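Local coordinates for 50S ribosomal protein L10 (Thermotoga maritima, PDB 1ZAV), which forms part of the ribosomal stalk, carrying L7/L12 dimers and playing a central role in the ribosome's interaction with GTP-bound translation factors, at residues Ile11-Glu14 with Met15-Phe19; Ile163-Asn166 with Leu167-Leu171. All coordinates share one frame; numbering follows the deposited sequence.

From the N terminus, the chain first makes contact 1 within helix 5-19, next to the antiparallel sheet that is formed from strand 24-28 onward. After the last strand and helix 126-133, the long helix 138-176 runs out from this globular part, and contact 2 lies near its far end. Each contact joins successive turns of a single helix, so neither closes a loop; they follow in series, without nesting or crossing. The centres of contact 1 and contact 2 are about 66 Å apart, on opposite sides of the chain's centre. Contact 1 belongs to a helix packed on helix 60-69 and the sheet of its own chain, whereas contact 2 lies in the L7/L12-binding region and packs against other proteins.

Contact 1 (Ile11-Glu14 with Met15-Phe19); sequences IVKE and MSEIF
Lys13 starts with CG anti to its own N (chi1 176°) and then bends at chi2, while Glu17 sends CG back beside its backbone N (chi1 -65°), so that the two side chains meet one helical turn apart. They cross obliquely: Glu17 OE1 lies 3.6 Å from Lys13 CG, and the carboxylate thus rests on the aliphatic part of the lysine. The charges remain further apart, with Lys13 NZ 4.4 Å from Glu17 OE2, an attraction probably weakened by solvent on this exposed side.

On another side of the helix, Ser16 OG folds back to 2.8 Å from Val12 O, which also accepts a hydrogen bond from Ser16 N at 2.8 Å. The same hydroxyl is hydrogen-bonded to Ala66 O in helix 60-69, leaving its single proton with two carbonyls within reach. Met15 N bonds to Ile11 O at 3.1 Å and is nearly straight (170°), while the Met15 side chain leads off onto Leu62, Ala66, Arg56 and Val58.

These i to i+4 pairings, charged on one side and packed against the domain on another, are those of an amphipathic alpha-helix, here the N-terminal helix of the L10 domain.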
ATOM      1  N   ILE A  11     -35.985 -16.725  20.347  1.00 46.65           N
ATOM      2  CA  ILE A  11     -34.631 -17.114  19.973  1.00 47.15           C
ATOM      3  C   ILE A  11     -34.228 -16.400  18.682  1.00 46.01           C
ATOM      4  O   ILE A  11     -33.115 -15.888  18.574  1.00 44.09           O
ATOM      5  CB  ILE A  11     -34.542 -18.642  19.802  1.00 47.20           C
ATOM      6  CG1 ILE A  11     -34.813 -19.312  21.150  1.00 48.26           C
ATOM      7  CG2 ILE A  11     -33.169 -19.046  19.279  1.00 49.82           C
ATOM      8  CD1 ILE A  11     -34.884 -20.822  21.092  1.00 46.94           C
ATOM      9  N   VAL A  12     -35.144 -16.351  17.712  1.00 46.12           N
ATOM     10  CA  VAL A  12     -34.883 -15.687  16.434  1.00 44.56           C
ATOM     11  C   VAL A  12     -34.701 -14.185  16.637  1.00 44.82           C
ATOM     12  O   VAL A  12     -33.801 -13.573  16.079  1.00 43.63           O
ATOM     13  CB  VAL A  12     -36.055 -15.902  15.424  1.00 45.29           C
ATOM     14  CG1 VAL A  12     -35.844 -15.039  14.174  1.00 43.38           C
ATOM     15  CG2 VAL A  12     -36.144 -17.375  15.032  1.00 47.63           C
ATOM     16  N   LYS A  13     -35.574 -13.588  17.439  1.00 46.51           N
ATOM     17  CA  LYS A  13     -35.500 -12.159  17.693  1.00 46.53           C
ATOM     18  C   LYS A  13     -34.174 -11.814  18.366  1.00 46.07           C
ATOM     19  O   LYS A  13     -33.490 -10.878  17.960  1.00 43.52           O
ATOM     20  CB  LYS A  13     -36.665 -11.728  18.589  1.00 47.77           C
ATOM     21  CG  LYS A  13     -36.647 -10.267  19.002  1.00 50.32           C
ATOM     22  CD  LYS A  13     -37.471  -9.397  18.072  1.00 53.28           C
ATOM     23  CE  LYS A  13     -37.874  -8.105  18.768  1.00 53.94           C
ATOM     24  NZ  LYS A  13     -38.639  -8.383  20.025  1.00 54.28           N
ATOM     25  N   GLU A  14     -33.820 -12.575  19.397  1.00 47.88           N
ATOM     26  CA  GLU A  14     -32.575 -12.343  20.123  1.00 50.27           C
ATOM     27  C   GLU A  14     -31.386 -12.364  19.175  1.00 49.89           C
ATOM     28  O   GLU A  14     -30.583 -11.437  19.144  1.00 50.52           O
ATOM     29  CB  GLU A  14     -32.379 -13.408  21.200  1.00 52.07           C
ATOM     30  CG  GLU A  14     -33.377 -13.326  22.337  1.00 58.36           C
ATOM     31  CD  GLU A  14     -33.074 -14.308  23.451  1.00 62.63           C
ATOM     32  OE1 GLU A  14     -32.903 -15.514  23.158  1.00 64.38           O
ATOM     33  OE2 GLU A  14     -33.021 -13.873  24.624  1.00 64.76           O
ATOM     34  N   MET A  15     -31.282 -13.440  18.408  1.00 51.20           N
ATOM     35  CA  MET A  15     -30.202 -13.606  17.447  1.00 51.66           C
ATOM     36  C   MET A  15     -30.199 -12.470  16.426  1.00 51.85           C
ATOM     37  O   MET A  15     -29.156 -11.880  16.143  1.00 51.52           O
ATOM     38  CB  MET A  15     -30.366 -14.942  16.728  1.00 53.26           C
ATOM     39  CG  MET A  15     -29.230 -15.279  15.808  1.00 58.23           C
ATOM     40  SD  MET A  15     -27.936 -16.133  16.680  1.00 63.91           S
ATOM     41  CE  MET A  15     -28.328 -17.791  16.238  1.00 60.81           C
ATOM     42  N   SER A  16     -31.375 -12.160  15.876  1.00 50.45           N
ATOM     43  CA  SER A  16     -31.498 -11.099  14.881  1.00 51.03           C
ATOM     44  C   SER A  16     -30.989  -9.774  15.427  1.00 49.65           C
ATOM     45  O   SER A  16     -30.328  -9.012  14.721  1.00 49.59           O
ATOM     46  CB  SER A  16     -32.960 -10.936  14.434  1.00 54.22           C
ATOM     47  OG  SER A  16     -33.416 -12.061  13.697  1.00 58.07           O
ATOM     48  N   GLU A  17     -31.313  -9.492  16.684  1.00 49.50           N
ATOM     49  CA  GLU A  17     -30.873  -8.262  17.313  1.00 47.65           C
ATOM     50  C   GLU A  17     -29.359  -8.289  17.505  1.00 45.99           C
ATOM     51  O   GLU A  17     -28.705  -7.264  17.377  1.00 46.93           O
ATOM     52  CB  GLU A  17     -31.592  -8.068  18.652  1.00 51.80           C
ATOM     53  CG  GLU A  17     -33.100  -7.858  18.487  1.00 55.21           C
ATOM     54  CD  GLU A  17     -33.847  -7.778  19.805  1.00 57.45           C
ATOM     55  OE1 GLU A  17     -33.754  -8.734  20.607  1.00 56.01           O
ATOM     56  OE2 GLU A  17     -34.537  -6.759  20.035  1.00 58.47           O
ATOM     57  N   ILE A  18     -28.800  -9.451  17.816  1.00 45.67           N
ATOM     58  CA  ILE A  18     -27.354  -9.530  17.994  1.00 46.20           C
ATOM     59  C   ILE A  18     -26.677  -9.219  16.662  1.00 47.78           C
ATOM     60  O   ILE A  18     -25.800  -8.361  16.596  1.00 47.14           O
ATOM     61  CB  ILE A  18     -26.906 -10.923  18.467  1.00 46.91           C
ATOM     62  CG1 ILE A  18     -27.284 -11.125  19.936  1.00 46.43           C
ATOM     63  CG2 ILE A  18     -25.391 -11.066  18.308  1.00 48.61           C
ATOM     64  CD1 ILE A  18     -27.030 -12.529  20.434  1.00 50.05           C
ATOM     65  N   PHE A  19     -27.102  -9.902  15.601  1.00 48.77           N
ATOM     66  CA  PHE A  19     -26.518  -9.684  14.277  1.00 51.04           C
ATOM     67  C   PHE A  19     -26.675  -8.251  13.782  1.00 52.13           C
ATOM     68  O   PHE A  19     -25.977  -7.828  12.859  1.00 52.35           O
ATOM     69  CB  PHE A  19     -27.115 -10.650  13.238  1.00 48.63           C
ATOM     70  CG  PHE A  19     -26.767 -12.099  13.469  1.00 49.43           C
ATOM     71  CD1 PHE A  19     -25.685 -12.459  14.273  1.00 50.70           C
ATOM     72  CD2 PHE A  19     -27.507 -13.105  12.862  1.00 47.15           C
ATOM     73  CE1 PHE A  19     -25.358 -13.798  14.472  1.00 48.77           C
ATOM     74  CE2 PHE A  19     -27.188 -14.449  13.051  1.00 49.78           C
ATOM     75  CZ  PHE A  19     -26.108 -14.797  13.859  1.00 48.36           C
TER

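Contact 2 (Ile163-Asn166 with Leu167-Leu171); sequences ILRN and LVYVL
Tyr169 lays its ring against Arg165 one turn earlier, the CB of Arg165 standing over a face of the ring in a CH-pi contact, 4.3 Å from its centroid. The pair is an i to i+4 contact along the long alpha-helix 138-176, the part of the protein that binds L7/L12 dimers. Arginine and tyrosine run side by side and point the same way, and the guanidinium and ring planes are only 19° apart. Further out, Arg165 CD comes to 3.7 Å from Tyr169 OH. Arg165 also makes a cation-pi interaction with Phe158, so that its side chain has aromatic partners both earlier and later along the helix.

The tyrosine's first torsion (chi1 -66°) swings CG beside its backbone N and turns the ring back over the preceding turn. Arg165 O consequently sits 3.2 Å above the ring plane, displaced toward the rim, while accepting a hydrogen bond from Tyr169 N, 2.8 Å from Arg165 O. The Asn166 amide is turned 48° from the ring plane, its ND2 4.1 Å from Tyr169 CD2.

Elsewhere round the helix, apolar groups meet other proteins, probably the L7/L12 subunits. Ile163, Leu167 and Val170 pack on one such chain; Leu164, Leu167, Val168 and Leu171 pack on a second, which places Leu167 at both interfaces. At Leu167 the backbone bonding is less regular: Ile163 O and Leu167 N are 4.0 Å apart, and Leu167 N instead makes a weak bond to Leu164 O. Regular i to i+4 bonding resumes with Tyr169 N to Arg165 O and continues with Val170 N to Asn166 O; the CG1 methyl of Val170 lies 3.6 Å from Asn166 O.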
ATOM      1  N   ILE A 163      17.477   8.696 -13.869  1.00 48.24           N
ATOM      2  CA  ILE A 163      18.006   9.117 -15.164  1.00 46.48           C
ATOM      3  C   ILE A 163      19.538   9.003 -15.150  1.00 46.76           C
ATOM      4  O   ILE A 163      20.161   8.628 -16.140  1.00 47.10           O
ATOM      5  CB  ILE A 163      17.629  10.583 -15.465  1.00 47.81           C
ATOM      6  CG1 ILE A 163      16.098  10.730 -15.526  1.00 47.69           C
ATOM      7  CG2 ILE A 163      18.296  11.030 -16.768  1.00 46.82           C
ATOM      8  CD1 ILE A 163      15.614  12.166 -15.748  1.00 47.67           C
ATOM      9  N   LEU A 164      20.132   9.338 -14.015  1.00 43.62           N
ATOM     10  CA  LEU A 164      21.581   9.274 -13.861  1.00 44.70           C
ATOM     11  C   LEU A 164      22.057   7.841 -13.677  1.00 44.78           C
ATOM     12  O   LEU A 164      23.121   7.463 -14.158  1.00 45.79           O
ATOM     13  CB  LEU A 164      22.004  10.114 -12.668  1.00 41.99           C
ATOM     14  CG  LEU A 164      21.707  11.601 -12.854  1.00 41.82           C
ATOM     15  CD1 LEU A 164      21.865  12.338 -11.543  1.00 44.07           C
ATOM     16  CD2 LEU A 164      22.636  12.157 -13.916  1.00 43.03           C
ATOM     17  N   ARG A 165      21.260   7.041 -12.982  1.00 45.04           N
ATOM     18  CA  ARG A 165      21.611   5.646 -12.762  1.00 45.95           C
ATOM     19  C   ARG A 165      21.626   4.838 -14.057  1.00 46.42           C
ATOM     20  O   ARG A 165      22.431   3.919 -14.201  1.00 45.41           O
ATOM     21  CB  ARG A 165      20.654   5.025 -11.745  1.00 46.84           C
ATOM     22  CG  ARG A 165      20.824   5.618 -10.360  1.00 49.46           C
ATOM     23  CD  ARG A 165      20.080   4.822  -9.311  1.00 55.71           C
ATOM     24  NE  ARG A 165      18.642   4.863  -9.536  1.00 56.80           N
ATOM     25  CZ  ARG A 165      17.753   5.167  -8.598  1.00 60.37           C
ATOM     26  NH1 ARG A 165      16.460   5.182  -8.892  1.00 61.94           N
ATOM     27  NH2 ARG A 165      18.154   5.458  -7.366  1.00 59.78           N
ATOM     28  N   ASN A 166      20.757   5.179 -15.006  1.00 44.73           N
ATOM     29  CA  ASN A 166      20.724   4.461 -16.277  1.00 45.90           C
ATOM     30  C   ASN A 166      22.085   4.525 -16.979  1.00 46.43           C
ATOM     31  O   ASN A 166      22.526   3.539 -17.570  1.00 44.69           O
ATOM     32  CB  ASN A 166      19.645   5.040 -17.195  1.00 47.61           C
ATOM     33  CG  ASN A 166      18.237   4.695 -16.737  1.00 51.23           C
ATOM     34  OD1 ASN A 166      17.260   5.294 -17.194  1.00 53.33           O
ATOM     35  ND2 ASN A 166      18.124   3.722 -15.842  1.00 49.00           N
ATOM     36  N   LEU A 167      22.741   5.683 -16.920  1.00 45.63           N
ATOM     37  CA  LEU A 167      24.056   5.849 -17.543  1.00 46.69           C
ATOM     38  C   LEU A 167      25.035   4.869 -16.886  1.00 46.82           C
ATOM     39  O   LEU A 167      25.762   4.139 -17.561  1.00 44.72           O
ATOM     40  CB  LEU A 167      24.574   7.277 -17.337  1.00 45.67           C
ATOM     41  CG  LEU A 167      25.659   7.835 -18.277  1.00 48.17           C
ATOM     42  CD1 LEU A 167      26.493   8.872 -17.529  1.00 44.55           C
ATOM     43  CD2 LEU A 167      26.543   6.734 -18.812  1.00 47.13           C
ATOM     44  N   VAL A 168      25.040   4.874 -15.557  1.00 47.65           N
ATOM     45  CA  VAL A 168      25.910   4.004 -14.777  1.00 50.83           C
ATOM     46  C   VAL A 168      25.641   2.528 -15.051  1.00 51.88           C
ATOM     47  O   VAL A 168      26.579   1.731 -15.167  1.00 52.87           O
ATOM     48  CB  VAL A 168      25.740   4.284 -13.275  1.00 50.96           C
ATOM     49  CG1 VAL A 168      26.467   3.241 -12.450  1.00 54.71           C
ATOM     50  CG2 VAL A 168      26.279   5.650 -12.964  1.00 53.24           C
ATOM     51  N   TYR A 169      24.367   2.166 -15.162  1.00 51.01           N
ATOM     52  CA  TYR A 169      24.005   0.783 -15.426  1.00 51.96           C
ATOM     53  C   TYR A 169      24.478   0.305 -16.798  1.00 51.47           C
ATOM     54  O   TYR A 169      25.002  -0.804 -16.918  1.00 50.64           O
ATOM     55  CB  TYR A 169      22.487   0.570 -15.319  1.00 53.71           C
ATOM     56  CG  TYR A 169      21.909   0.753 -13.928  1.00 57.17           C
ATOM     57  CD1 TYR A 169      22.685   0.535 -12.788  1.00 56.99           C
ATOM     58  CD2 TYR A 169      20.572   1.121 -13.752  1.00 57.90           C
ATOM     59  CE1 TYR A 169      22.145   0.680 -11.507  1.00 59.25           C
ATOM     60  CE2 TYR A 169      20.025   1.269 -12.477  1.00 57.96           C
ATOM     61  CZ  TYR A 169      20.813   1.046 -11.360  1.00 59.05           C
ATOM     62  OH  TYR A 169      20.265   1.181 -10.101  1.00 58.01           O
ATOM     63  N   VAL A 170      24.298   1.126 -17.831  1.00 49.43           N
ATOM     64  CA  VAL A 170      24.711   0.711 -19.166  1.00 49.48           C
ATOM     65  C   VAL A 170      26.230   0.654 -19.318  1.00 50.39           C
ATOM     66  O   VAL A 170      26.746  -0.174 -20.071  1.00 50.07           O
ATOM     67  CB  VAL A 170      24.114   1.622 -20.271  1.00 49.10           C
ATOM     68  CG1 VAL A 170      24.818   2.971 -20.300  1.00 48.90           C
ATOM     69  CG2 VAL A 170      24.222   0.928 -21.613  1.00 48.59           C
ATOM     70  N   LEU A 171      26.947   1.521 -18.609  1.00 49.64           N
ATOM     71  CA  LEU A 171      28.403   1.512 -18.692  1.00 51.74           C
ATOM     72  C   LEU A 171      28.912   0.221 -18.062  1.00 53.24           C
ATOM     73  O   LEU A 171      29.826  -0.414 -18.589  1.00 53.70           O
ATOM     74  CB  LEU A 171      29.004   2.731 -17.972  1.00 48.18           C
ATOM     75  CG  LEU A 171      28.774   4.098 -18.635  1.00 45.93           C
ATOM     76  CD1 LEU A 171      29.407   5.190 -17.792  1.00 43.06           C
ATOM     77  CD2 LEU A 171      29.361   4.107 -20.049  1.00 43.79           C
TER